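PDB 6IAH: hydrolase from Thermococcus thioreducens, which hydrolyses phosphate esters as a magnesium-binding phosphatase of the haloacid dehalogenase superfamily, with diverse substrates that may include phosphoglycolate. Local coordinates for residues 1-6 / 193-198; 134-139 / 232-237; 170-175 / 185-190; 202-207 / 217-222. All blocks are in the same frame, centred on the assembly; numbering follows the deposited sequence.

Contact 1 (1-6 / 193-198); sequences MWIVFD and PGVYIG. With MG (magnesium ion), chain B.
Asp-6 and Ile-197 meet at the metal end of two parallel strands, where Asp-6 N donates to Ile-197 O at 3.0 Å with a nearly straight N-H...O angle of 174°. The bond fixes the backbone of a first-shell ligand: Asp-6 OD2 lies 1.9 Å from the magnesium ion, whose shell also takes three waters, Asp-8 O and Asp-199 OD1. With CG anti to the backbone N (chi1 -178°), the carboxylate extends toward the ion, while OD1 stands off it and forms a salt bridge with Lys-179. One step out, Tyr-196 crosses the Asp-6 side chain obliquely, its OH 3.3 Å from Asp-6 CB and hydrogen-bonded to both Val-149 O and Lys-179 NZ. A phenylalanine at Tyr-196 would probably leave Val-149 O without this donor and Lys-179 less firmly positioned beside Asp-6. Strand 2-5 is the central strand of the five-stranded parallel sheet of the HAD fold, with 194-198 its neighbour; the fold places a DxD motif at the end of its first strand. Further back, Val-4 N reaches Val-195 O at 2.9 Å and Ile-197 N reaches Val-4 O at 2.8 Å. Val-4 CG1 meets the edge of the Tyr-196 ring at CD1, 3.6 Å away. On the other face of the sheet, Phe-5 and Ile-197 run side by side, Phe-5 CD1 4.0 Å from Ile-197 CG1, packed against Val-229 (by Phe-5) and Phe-232 (by Ile-197). At the far end, Gly-194 lets the backbones draw close, its CA 4.2 Å from Trp-2 CA.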
# COMPACT_ATOMS: atom_id res chain seq x y z
N MET A 1 -11.67 -11.22 -21.71
CA MET A 1 -11.22 -9.87 -21.35
C MET A 1 -10.65 -9.98 -19.94
O MET A 1 -11.20 -10.73 -19.11
CB MET A 1 -12.41 -8.88 -21.40
CG MET A 1 -13.16 -8.82 -22.73
SD MET A 1 -12.24 -8.00 -24.06
CE MET A 1 -12.19 -6.33 -23.39
N TRP A 2 -9.59 -9.22 -19.65
CA TRP A 2 -8.97 -9.17 -18.31
C TRP A 2 -9.67 -8.14 -17.46
O TRP A 2 -9.96 -7.08 -17.96
CB TRP A 2 -7.52 -8.77 -18.41
CG TRP A 2 -6.56 -9.91 -18.76
CD1 TRP A 2 -6.17 -10.26 -19.98
CD2 TRP A 2 -5.88 -10.80 -17.85
NE1 TRP A 2 -5.29 -11.30 -19.93
CE2 TRP A 2 -5.11 -11.67 -18.63
CE3 TRP A 2 -5.84 -10.94 -16.47
CZ2 TRP A 2 -4.29 -12.65 -18.06
CZ3 TRP A 2 -5.01 -11.87 -15.90
CH2 TRP A 2 -4.25 -12.73 -16.68
N ILE A 3 -9.94 -8.47 -16.22
CA ILE A 3 -10.21 -7.47 -15.19
C ILE A 3 -9.04 -7.61 -14.15
O ILE A 3 -8.89 -8.61 -13.48
CB ILE A 3 -11.56 -7.64 -14.54
CG1 ILE A 3 -12.70 -7.58 -15.59
CG2 ILE A 3 -11.78 -6.63 -13.44
CD1 ILE A 3 -14.05 -7.92 -15.04
N VAL A 4 -8.24 -6.56 -14.06
CA VAL A 4 -7.07 -6.48 -13.21
C VAL A 4 -7.33 -5.46 -12.13
O VAL A 4 -7.84 -4.37 -12.42
CB VAL A 4 -5.84 -6.16 -13.98
CG1 VAL A 4 -4.59 -6.38 -13.12
CG2 VAL A 4 -5.74 -7.10 -15.19
N PHE A 5 -6.99 -5.82 -10.91
CA PHE A 5 -7.29 -4.96 -9.74
C PHE A 5 -5.98 -4.54 -9.03
O PHE A 5 -4.98 -5.29 -8.93
CB PHE A 5 -8.10 -5.73 -8.68
CG PHE A 5 -9.28 -6.47 -9.20
CD1 PHE A 5 -10.50 -5.82 -9.32
CD2 PHE A 5 -9.18 -7.86 -9.49
CE1 PHE A 5 -11.61 -6.52 -9.77
CE2 PHE A 5 -10.28 -8.55 -9.95
CZ PHE A 5 -11.52 -7.88 -10.06
N ASP A 6 -6.01 -3.33 -8.52
CA ASP A 6 -5.23 -2.95 -7.35
C ASP A 6 -5.87 -3.64 -6.14
O ASP A 6 -7.04 -4.03 -6.18
CB ASP A 6 -5.29 -1.40 -7.18
CG ASP A 6 -4.46 -0.87 -5.99
OD1 ASP A 6 -3.35 -1.37 -5.70
OD2 ASP A 6 -4.95 0.06 -5.34
N PRO A 193 -6.73 -7.58 -24.22
CA PRO A 193 -7.48 -6.44 -23.75
C PRO A 193 -7.99 -6.59 -22.37
O PRO A 193 -8.18 -7.68 -21.88
CB PRO A 193 -8.67 -6.39 -24.68
CG PRO A 193 -8.31 -7.29 -25.82
CD PRO A 193 -7.49 -8.35 -25.22
N GLY A 194 -8.34 -5.47 -21.79
CA GLY A 194 -8.85 -5.50 -20.43
C GLY A 194 -8.97 -4.15 -19.82
O GLY A 194 -8.84 -3.10 -20.50
N VAL A 195 -9.21 -4.19 -18.51
CA VAL A 195 -9.34 -3.01 -17.70
C VAL A 195 -8.57 -3.18 -16.37
O VAL A 195 -8.51 -4.30 -15.83
CB VAL A 195 -10.82 -2.69 -17.44
CG1 VAL A 195 -11.57 -3.84 -16.77
CG2 VAL A 195 -11.00 -1.37 -16.65
N TYR A 196 -8.00 -2.07 -15.87
CA TYR A 196 -7.38 -2.01 -14.56
C TYR A 196 -8.26 -1.17 -13.69
O TYR A 196 -8.61 -0.08 -14.09
CB TYR A 196 -5.98 -1.39 -14.61
CG TYR A 196 -5.21 -1.56 -13.32
CD1 TYR A 196 -4.67 -2.80 -12.95
CD2 TYR A 196 -5.05 -0.50 -12.42
CE1 TYR A 196 -3.99 -2.95 -11.74
CE2 TYR A 196 -4.35 -0.64 -11.22
CZ TYR A 196 -3.84 -1.86 -10.86
OH TYR A 196 -3.18 -2.01 -9.65
N ILE A 197 -8.54 -1.65 -12.48
CA ILE A 197 -9.35 -0.92 -11.45
C ILE A 197 -8.43 -0.43 -10.34
O ILE A 197 -7.84 -1.26 -9.64
CB ILE A 197 -10.41 -1.84 -10.82
CG1 ILE A 197 -11.12 -2.73 -11.86
CG2 ILE A 197 -11.38 -1.03 -9.95
CD1 ILE A 197 -11.67 -2.02 -13.05
N GLY A 198 -8.28 0.92 -10.21
CA GLY A 198 -7.40 1.56 -9.25
C GLY A 198 -8.23 2.52 -8.38
O GLY A 198 -9.39 2.71 -8.65
MG MG B . -4.55 1.46 -4.09
O HOH W 1 -2.87 0.58 -3.46
O HOH W 2 -4.48 2.79 -2.60
O HOH W 3 -3.52 2.56 -5.56

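Contact 2 (134-139 / 232-237); sequences RGLLER and FLENAL
Leu-136 enters the groove between helices 134-141 and 229-239 and can be followed outward atom by atom. Its CB rests on Leu-233 CD1 at 3.9 Å. At the fork, both methyls lean on Glu-234 CG from the same side: CD2 lies 3.9 Å from Glu-234 CG, with CD1 only slightly farther from the same carbon. CD2 also turns to Leu-237 CD1, 4.2 Å away. Leu-137 adds its CD2 against Leu-233 CD1 at the buried side, where both leucines touch Phe-5 of the central strand. The segments run in the same general direction, 30° apart with axes 10.1 Å from each other, as neighbouring helices on one face of the Rossmann-like HAD sheet.

Toward solvent, Leu-237 CD1 sits over one face of the Arg-139 guanidinium, 4.0 Å from NE, where the arginine chain bends at chi3 (60°). In the plane of that group, a water accepts from Arg-139 NH1 at 2.9 Å and donates to Glu-234 OE2 at 3.1 Å. The same OE2 forms a salt bridge with Arg-133. Carbon thus makes the direct joint, while the opposite charges of Arg-139 and Glu-234 communicate through water, an attraction that is likely to be modest.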
# COMPACT_ATOMS: atom_id res chain seq x y z
N ARG A 134 -16.63 -11.64 -2.24
CA ARG A 134 -16.01 -12.82 -2.86
C ARG A 134 -16.93 -13.47 -3.92
O ARG A 134 -16.46 -14.06 -4.91
CB ARG A 134 -15.57 -13.84 -1.77
CG ARG A 134 -16.46 -13.94 -0.54
CD ARG A 134 -15.91 -14.86 0.59
NE ARG A 134 -17.01 -15.52 1.29
CZ ARG A 134 -17.52 -15.17 2.47
NH1 ARG A 134 -17.01 -14.17 3.19
NH2 ARG A 134 -18.56 -15.85 2.94
N GLY A 135 -18.24 -13.38 -3.69
CA GLY A 135 -19.25 -13.96 -4.63
C GLY A 135 -19.14 -13.33 -6.00
O GLY A 135 -19.22 -14.03 -7.03
N LEU A 136 -18.86 -12.03 -6.05
CA LEU A 136 -18.59 -11.38 -7.34
C LEU A 136 -17.33 -11.85 -8.04
O LEU A 136 -17.33 -11.98 -9.28
CB LEU A 136 -18.63 -9.87 -7.26
CG LEU A 136 -20.00 -9.32 -6.86
CD1 LEU A 136 -19.96 -7.83 -6.55
CD2 LEU A 136 -21.06 -9.61 -7.94
N LEU A 137 -16.25 -12.10 -7.29
CA LEU A 137 -15.01 -12.55 -7.91
C LEU A 137 -15.22 -13.94 -8.47
O LEU A 137 -14.69 -14.31 -9.52
CB LEU A 137 -13.83 -12.51 -6.91
CG LEU A 137 -13.41 -11.12 -6.44
CD1 LEU A 137 -12.53 -11.19 -5.22
CD2 LEU A 137 -12.74 -10.32 -7.55
N GLU A 138 -15.94 -14.75 -7.71
CA GLU A 138 -16.30 -16.08 -8.12
C GLU A 138 -17.14 -16.01 -9.36
O GLU A 138 -16.83 -16.64 -10.38
CB GLU A 138 -17.03 -16.83 -7.01
CG GLU A 138 -16.14 -17.20 -5.80
CD GLU A 138 -16.94 -17.43 -4.48
OE1 GLU A 138 -18.20 -17.59 -4.48
OE2 GLU A 138 -16.30 -17.43 -3.39
N ARG A 139 -18.16 -15.18 -9.31
CA ARG A 139 -18.99 -15.06 -10.52
C ARG A 139 -18.20 -14.59 -11.72
O ARG A 139 -18.31 -15.19 -12.81
CB ARG A 139 -20.18 -14.14 -10.26
CG ARG A 139 -21.21 -14.82 -9.43
CD ARG A 139 -22.15 -13.79 -8.90
NE ARG A 139 -22.81 -13.06 -9.99
CZ ARG A 139 -23.61 -12.03 -9.83
NH1 ARG A 139 -23.87 -11.57 -8.62
NH2 ARG A 139 -24.16 -11.42 -10.90
N PHE A 232 -18.74 -2.03 -10.12
CA PHE A 232 -18.02 -2.34 -11.33
C PHE A 232 -18.20 -3.78 -11.79
O PHE A 232 -18.50 -4.07 -12.99
CB PHE A 232 -16.53 -2.01 -11.21
CG PHE A 232 -15.81 -2.36 -12.49
CD1 PHE A 232 -15.94 -1.52 -13.58
CD2 PHE A 232 -15.25 -3.60 -12.65
CE1 PHE A 232 -15.38 -1.83 -14.77
CE2 PHE A 232 -14.70 -3.94 -13.89
CZ PHE A 232 -14.78 -3.05 -14.91
N LEU A 233 -18.02 -4.72 -10.88
CA LEU A 233 -18.12 -6.15 -11.27
C LEU A 233 -19.52 -6.56 -11.67
O LEU A 233 -19.69 -7.30 -12.60
CB LEU A 233 -17.61 -7.09 -10.19
CG LEU A 233 -16.08 -7.11 -10.08
CD1 LEU A 233 -15.69 -7.86 -8.83
CD2 LEU A 233 -15.34 -7.70 -11.29
N GLU A 234 -20.52 -6.02 -10.98
CA GLU A 234 -21.89 -6.25 -11.36
C GLU A 234 -22.24 -5.70 -12.74
O GLU A 234 -22.86 -6.39 -13.51
CB GLU A 234 -22.81 -5.59 -10.34
CG GLU A 234 -22.89 -6.37 -9.09
CD GLU A 234 -23.71 -5.65 -8.05
OE1 GLU A 234 -23.78 -4.39 -8.08
OE2 GLU A 234 -24.30 -6.38 -7.22
N ASN A 235 -21.80 -4.47 -13.04
CA ASN A 235 -22.01 -3.92 -14.39
C ASN A 235 -21.32 -4.78 -15.42
O ASN A 235 -21.90 -5.08 -16.44
CB ASN A 235 -21.46 -2.51 -14.50
CG ASN A 235 -22.24 -1.52 -13.65
OD1 ASN A 235 -23.31 -1.82 -13.18
ND2 ASN A 235 -21.67 -0.36 -13.45
N ALA A 236 -20.12 -5.25 -15.13
CA ALA A 236 -19.38 -6.07 -16.11
C ALA A 236 -20.09 -7.40 -16.40
O ALA A 236 -20.16 -7.87 -17.55
CB ALA A 236 -17.97 -6.34 -15.63
N LEU A 237 -20.62 -8.00 -15.34
CA LEU A 237 -21.29 -9.28 -15.46
C LEU A 237 -22.65 -9.13 -16.17
O LEU A 237 -23.06 -10.01 -16.92
CB LEU A 237 -21.52 -9.88 -14.05
CG LEU A 237 -20.25 -10.49 -13.44
CD1 LEU A 237 -20.37 -10.59 -11.94
CD2 LEU A 237 -19.96 -11.83 -14.10
O HOH W 4 -25.48 -9.16 -8.11

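Contact 3 (170-175 / 185-190); sequences NAVTRE and LWELVR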
# COMPACT_ATOMS: atom_id res chain seq x y z
N ASN A 170 -3.22 -15.13 -10.85
CA ASN A 170 -2.46 -14.21 -11.70
C ASN A 170 -2.22 -12.94 -10.88
O ASN A 170 -3.15 -12.17 -10.67
CB ASN A 170 -3.29 -13.89 -12.93
CG ASN A 170 -3.76 -15.14 -13.67
OD1 ASN A 170 -2.99 -16.04 -13.89
ND2 ASN A 170 -5.03 -15.15 -14.07
N ALA A 171 -1.00 -12.76 -10.35
CA ALA A 171 -0.73 -11.66 -9.47
C ALA A 171 0.68 -11.16 -9.76
O ALA A 171 1.59 -11.98 -9.94
CB ALA A 171 -0.84 -12.11 -8.03
N VAL A 172 0.85 -9.84 -9.85
CA VAL A 172 2.18 -9.19 -9.88
C VAL A 172 2.33 -8.45 -8.58
O VAL A 172 1.49 -7.60 -8.26
CB VAL A 172 2.27 -8.24 -11.06
CG1 VAL A 172 3.59 -7.51 -11.09
CG2 VAL A 172 2.15 -9.06 -12.36
N THR A 173 3.41 -8.76 -7.84
CA THR A 173 3.69 -8.18 -6.51
C THR A 173 5.02 -7.47 -6.63
O THR A 173 5.70 -7.53 -7.67
CB THR A 173 3.76 -9.24 -5.38
OG1 THR A 173 4.65 -10.29 -5.80
CG2 THR A 173 2.42 -9.84 -5.16
N ARG A 174 5.39 -6.79 -5.57
CA ARG A 174 6.56 -5.91 -5.61
C ARG A 174 7.92 -6.60 -5.82
O ARG A 174 8.86 -5.94 -6.15
CB ARG A 174 6.58 -5.01 -4.41
CG ARG A 174 6.94 -5.70 -3.11
CD ARG A 174 7.44 -4.70 -2.09
NE ARG A 174 7.54 -5.29 -0.75
CZ ARG A 174 6.62 -5.18 0.22
NH1 ARG A 174 5.42 -4.55 0.04
NH2 ARG A 174 6.87 -5.76 1.39
N GLU A 175 7.99 -7.92 -5.65
CA GLU A 175 9.18 -8.72 -5.99
C GLU A 175 9.53 -8.63 -7.47
O GLU A 175 10.65 -8.95 -7.85
CB GLU A 175 8.97 -10.24 -5.71
CG GLU A 175 8.88 -10.65 -4.24
CD GLU A 175 7.54 -10.34 -3.61
OE1 GLU A 175 6.62 -9.99 -4.38
OE2 GLU A 175 7.42 -10.37 -2.36
N LEU A 185 1.90 -4.59 -15.93
CA LEU A 185 0.64 -4.93 -16.51
C LEU A 185 0.92 -5.85 -17.70
O LEU A 185 0.22 -6.86 -17.89
CB LEU A 185 -0.13 -3.65 -16.91
CG LEU A 185 -1.58 -3.87 -17.39
CD1 LEU A 185 -2.50 -4.78 -16.52
CD2 LEU A 185 -2.21 -2.48 -17.60
N TRP A 186 1.95 -5.55 -18.47
CA TRP A 186 2.30 -6.41 -19.60
C TRP A 186 2.60 -7.82 -19.15
O TRP A 186 2.20 -8.79 -19.79
CB TRP A 186 3.50 -5.86 -20.35
CG TRP A 186 3.96 -6.75 -21.42
CD1 TRP A 186 4.94 -7.68 -21.34
CD2 TRP A 186 3.41 -6.85 -22.73
NE1 TRP A 186 5.07 -8.33 -22.55
CE2 TRP A 186 4.14 -7.82 -23.42
CE3 TRP A 186 2.40 -6.16 -23.41
CZ2 TRP A 186 3.88 -8.14 -24.77
CZ3 TRP A 186 2.14 -6.47 -24.75
CH2 TRP A 186 2.88 -7.45 -25.41
N GLU A 187 3.31 -7.93 -18.03
CA GLU A 187 3.59 -9.21 -17.40
C GLU A 187 2.37 -10.12 -17.29
O GLU A 187 2.46 -11.31 -17.55
CB GLU A 187 4.16 -8.98 -15.98
CG GLU A 187 4.75 -10.21 -15.30
CD GLU A 187 5.77 -10.93 -16.18
OE1 GLU A 187 6.37 -10.24 -17.06
OE2 GLU A 187 5.91 -12.19 -16.03
N LEU A 188 1.24 -9.55 -16.88
CA LEU A 188 0.01 -10.28 -16.73
C LEU A 188 -0.70 -10.49 -18.06
O LEU A 188 -1.04 -11.62 -18.40
CB LEU A 188 -0.96 -9.54 -15.81
CG LEU A 188 -0.99 -9.80 -14.32
CD1 LEU A 188 -2.28 -9.20 -13.80
CD2 LEU A 188 -0.87 -11.30 -14.05
N VAL A 189 -1.00 -9.39 -18.76
CA VAL A 189 -1.96 -9.43 -19.86
C VAL A 189 -1.32 -9.73 -21.22
O VAL A 189 -2.01 -10.18 -22.10
CB VAL A 189 -2.88 -8.21 -19.91
CG1 VAL A 189 -3.55 -8.00 -18.55
CG2 VAL A 189 -2.15 -6.91 -20.33
N ARG A 190 -0.03 -9.46 -21.39
CA ARG A 190 0.67 -9.73 -22.65
C ARG A 190 -0.08 -9.23 -23.94
O ARG A 190 -0.22 -9.94 -24.90
CB ARG A 190 0.96 -11.22 -22.72
CG ARG A 190 1.75 -11.77 -21.54
CD ARG A 190 3.20 -11.29 -21.54
NE ARG A 190 3.93 -11.66 -20.32
CZ ARG A 190 4.74 -12.72 -20.17
NH1 ARG A 190 4.95 -13.59 -21.15
NH2 ARG A 190 5.36 -12.91 -19.00
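The carboxylate of Glu-187 turns back along its own segment to Arg-190, while CG of the same glutamate leans on Val-172 CG2, 4.1 Å away. Arg-190 NH2 lies near both Glu-187 oxygens, in a salt bridge whose hydrogen bonds, 3.1 Å to OE2 and longer to OE1, are both weak; Arg-190 NE adds a weak bond to Glu-187 O. The setting is a beta-alpha-beta crossover of the Rossmann-like HAD sheet: helix 183-189 leads from the edge strand 171-172 over the intervening strands to strand 194-198. The bend of the glutamate at chi2 (52°) lets CB and CG face the valine while the charge leads off toward the arginine.

Leu-188 carries the larger share of the contact. Its CG faces Val-172 CG2 at 3.8 Å, the two side chains sliding past each other in opposite directions. Its CD2 reaches Asn-170 CB at 3.7 Å and comes within 4.0 Å of Ala-171 N. Its chi1 of -91° lies some 30° off the staggered position. The same side chain also packs on Val-4 and Val-149, while Asn-170 ND2 is hydrogen-bonded to Leu-146 O. After Val-189 the helix ends: Arg-190 N still bonds to Trp-186 O at 2.8 Å, but Arg-190 itself has a positive phi, and its CA sits 3.8 Å above the plane of the Trp-186 ring, over the centre.

Contact 4 (202-207 / 217-222); sequences NDELFV and FDFVMV
Phe-219 lays its ring flat against the backbone of Glu-204. The CA of Glu-204 stands 3.8 Å from the centroid of the Phe-219 ring and only 12° off its normal, a CH-pi contact over the face. What brings the ring there is its first torsion, CG opposite the backbone N (chi1 169°), which extends it from the strand toward the helix. Glu-204 runs across the ring at about a right angle: CB is 3.6 Å from Phe-219 CE2, and the extended chain carries the carboxylate to a salt bridge with Arg-224 through OE2. At another corner, Asp-203 CB touches Phe-219 CE1 at 3.7 Å.

The backbone N of Met-221 lies over the opposite face near the rim, and the bend at chi3 (-66°) sets its CE in the plane of the ring, 3.9 Å from Glu-204 OE1. Val-207 closes the other end, its CG1 3.9 Å from Phe-219 CB. An alanine in place of Phe-219 would probably strip Glu-204 CA and Asp-203 CB of their cover and open a gap between helix and strand.

Asp-203, in a salt bridge with Lys-179 through OD1 and hydrogen-bonded through OD2 to the backbone N of Asp-199 and Thr-200, belongs to the protein's magnesium site, although here it does not ligate the ion directly. Helix and strand run antiparallel, as in a beta-alpha-beta unit of the HAD core.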
# COMPACT_ATOMS: atom_id res chain seq x y z
N ASN A 202 -1.73 7.46 -9.24
CA ASN A 202 -0.61 6.61 -9.64
C ASN A 202 -1.08 5.40 -10.45
O ASN A 202 -0.40 4.98 -11.39
CB ASN A 202 0.28 6.18 -8.44
CG ASN A 202 1.65 5.65 -8.91
OD1 ASN A 202 1.91 4.48 -8.87
ND2 ASN A 202 2.53 6.55 -9.34
N ASP A 203 -2.23 4.86 -10.09
CA ASP A 203 -2.88 3.80 -10.87
C ASP A 203 -3.26 4.26 -12.28
O ASP A 203 -3.07 3.55 -13.28
CB ASP A 203 -4.11 3.25 -10.14
CG ASP A 203 -3.77 2.57 -8.82
OD1 ASP A 203 -2.74 1.82 -8.74
OD2 ASP A 203 -4.52 2.80 -7.85
N GLU A 204 -3.76 5.49 -12.35
CA GLU A 204 -4.13 6.11 -13.63
C GLU A 204 -2.92 6.29 -14.53
O GLU A 204 -2.93 5.89 -15.71
CB GLU A 204 -4.83 7.44 -13.40
CG GLU A 204 -5.48 7.96 -14.67
CD GLU A 204 -6.67 8.85 -14.39
OE1 GLU A 204 -6.52 9.63 -13.46
OE2 GLU A 204 -7.75 8.74 -15.06
N LEU A 205 -1.84 6.77 -13.92
CA LEU A 205 -0.56 6.94 -14.61
C LEU A 205 0.00 5.64 -15.12
O LEU A 205 0.55 5.55 -16.28
CB LEU A 205 0.43 7.63 -13.65
CG LEU A 205 1.87 7.78 -14.07
CD1 LEU A 205 2.11 8.42 -15.46
CD2 LEU A 205 2.60 8.58 -12.99
N PHE A 206 -0.07 4.62 -14.25
CA PHE A 206 0.31 3.26 -14.63
C PHE A 206 -0.27 2.87 -16.01
O PHE A 206 0.42 2.31 -16.93
CB PHE A 206 -0.15 2.32 -13.48
CG PHE A 206 -0.03 0.84 -13.72
CD1 PHE A 206 1.13 0.27 -14.25
CD2 PHE A 206 -1.05 -0.01 -13.28
CE1 PHE A 206 1.27 -1.09 -14.36
CE2 PHE A 206 -0.90 -1.40 -13.39
CZ PHE A 206 0.24 -1.92 -13.97
N VAL A 207 -1.58 3.02 -16.10
CA VAL A 207 -2.31 2.63 -17.33
C VAL A 207 -2.01 3.63 -18.48
O VAL A 207 -1.75 3.20 -19.62
CB VAL A 207 -3.82 2.48 -17.09
CG1 VAL A 207 -4.54 2.14 -18.35
CG2 VAL A 207 -4.10 1.39 -16.04
N PHE A 217 -5.81 -0.10 -23.19
CA PHE A 217 -6.25 -0.79 -21.97
C PHE A 217 -7.06 0.25 -21.23
O PHE A 217 -6.73 1.41 -21.27
CB PHE A 217 -5.04 -1.20 -21.14
CG PHE A 217 -5.25 -2.42 -20.34
CD1 PHE A 217 -5.14 -3.67 -20.92
CD2 PHE A 217 -5.60 -2.33 -19.00
CE1 PHE A 217 -5.37 -4.82 -20.16
CE2 PHE A 217 -5.83 -3.45 -18.26
CZ PHE A 217 -5.71 -4.70 -18.82
N ASP A 218 -8.12 -0.17 -20.61
CA ASP A 218 -9.00 0.74 -19.89
C ASP A 218 -8.60 0.90 -18.45
O ASP A 218 -7.97 0.02 -17.85
CB ASP A 218 -10.45 0.26 -19.94
CG ASP A 218 -11.05 0.30 -21.38
OD1 ASP A 218 -10.65 1.12 -22.25
OD2 ASP A 218 -11.95 -0.53 -21.63
N PHE A 219 -9.03 2.03 -17.87
CA PHE A 219 -8.75 2.29 -16.51
C PHE A 219 -10.03 2.79 -15.87
O PHE A 219 -10.72 3.61 -16.48
CB PHE A 219 -7.65 3.37 -16.34
CG PHE A 219 -7.52 3.86 -14.92
CD1 PHE A 219 -7.00 3.00 -13.91
CD2 PHE A 219 -7.99 5.14 -14.54
CE1 PHE A 219 -6.91 3.43 -12.60
CE2 PHE A 219 -7.90 5.56 -13.22
CZ PHE A 219 -7.34 4.71 -12.24
N VAL A 220 -10.34 2.28 -14.68
CA VAL A 220 -11.49 2.74 -13.88
C VAL A 220 -11.02 3.11 -12.48
O VAL A 220 -10.33 2.31 -11.80
CB VAL A 220 -12.58 1.64 -13.87
CG1 VAL A 220 -13.69 1.89 -12.85
CG2 VAL A 220 -13.18 1.50 -15.26
N MET A 221 -11.46 4.27 -12.01
CA MET A 221 -11.06 4.72 -10.72
C MET A 221 -12.23 4.64 -9.81
O MET A 221 -13.21 5.36 -10.01
CB MET A 221 -10.52 6.13 -10.75
CG MET A 221 -10.09 6.56 -9.34
SD MET A 221 -9.41 8.20 -9.19
CE MET A 221 -7.89 8.01 -10.14
N VAL A 222 -12.13 3.80 -8.77
CA VAL A 222 -13.21 3.67 -7.80
C VAL A 222 -13.43 4.98 -7.10
O VAL A 222 -12.47 5.71 -6.87
CB VAL A 222 -13.02 2.50 -6.82
CG1 VAL A 222 -12.99 1.20 -7.61
CG2 VAL A 222 -11.77 2.68 -5.95

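In the fold
Contact 1 is the buried centre, a joint of two strands made by backbone hydrogen bonds and ending at the magnesium ion; the other three bring helices into play, none with a direct hydrogen bond between its segments. Contacts 3 and 4 lie on the face of Tyr-196 and Val-4, contact 2 on that of Ile-3 and Phe-5. Contact 3 is the surface member, whereas contacts 2 and 4 are partly buried. Strand 194-198 bonds directly to strand 218-221 of contact 4, and Leu-185 of contact 3 packs on Phe-206 and Phe-217 of contact 4. Lys-179 links the aspartates of contacts 1 and 4, while in contacts 2 and 3 charged groups pair at the margins of apolar contacts.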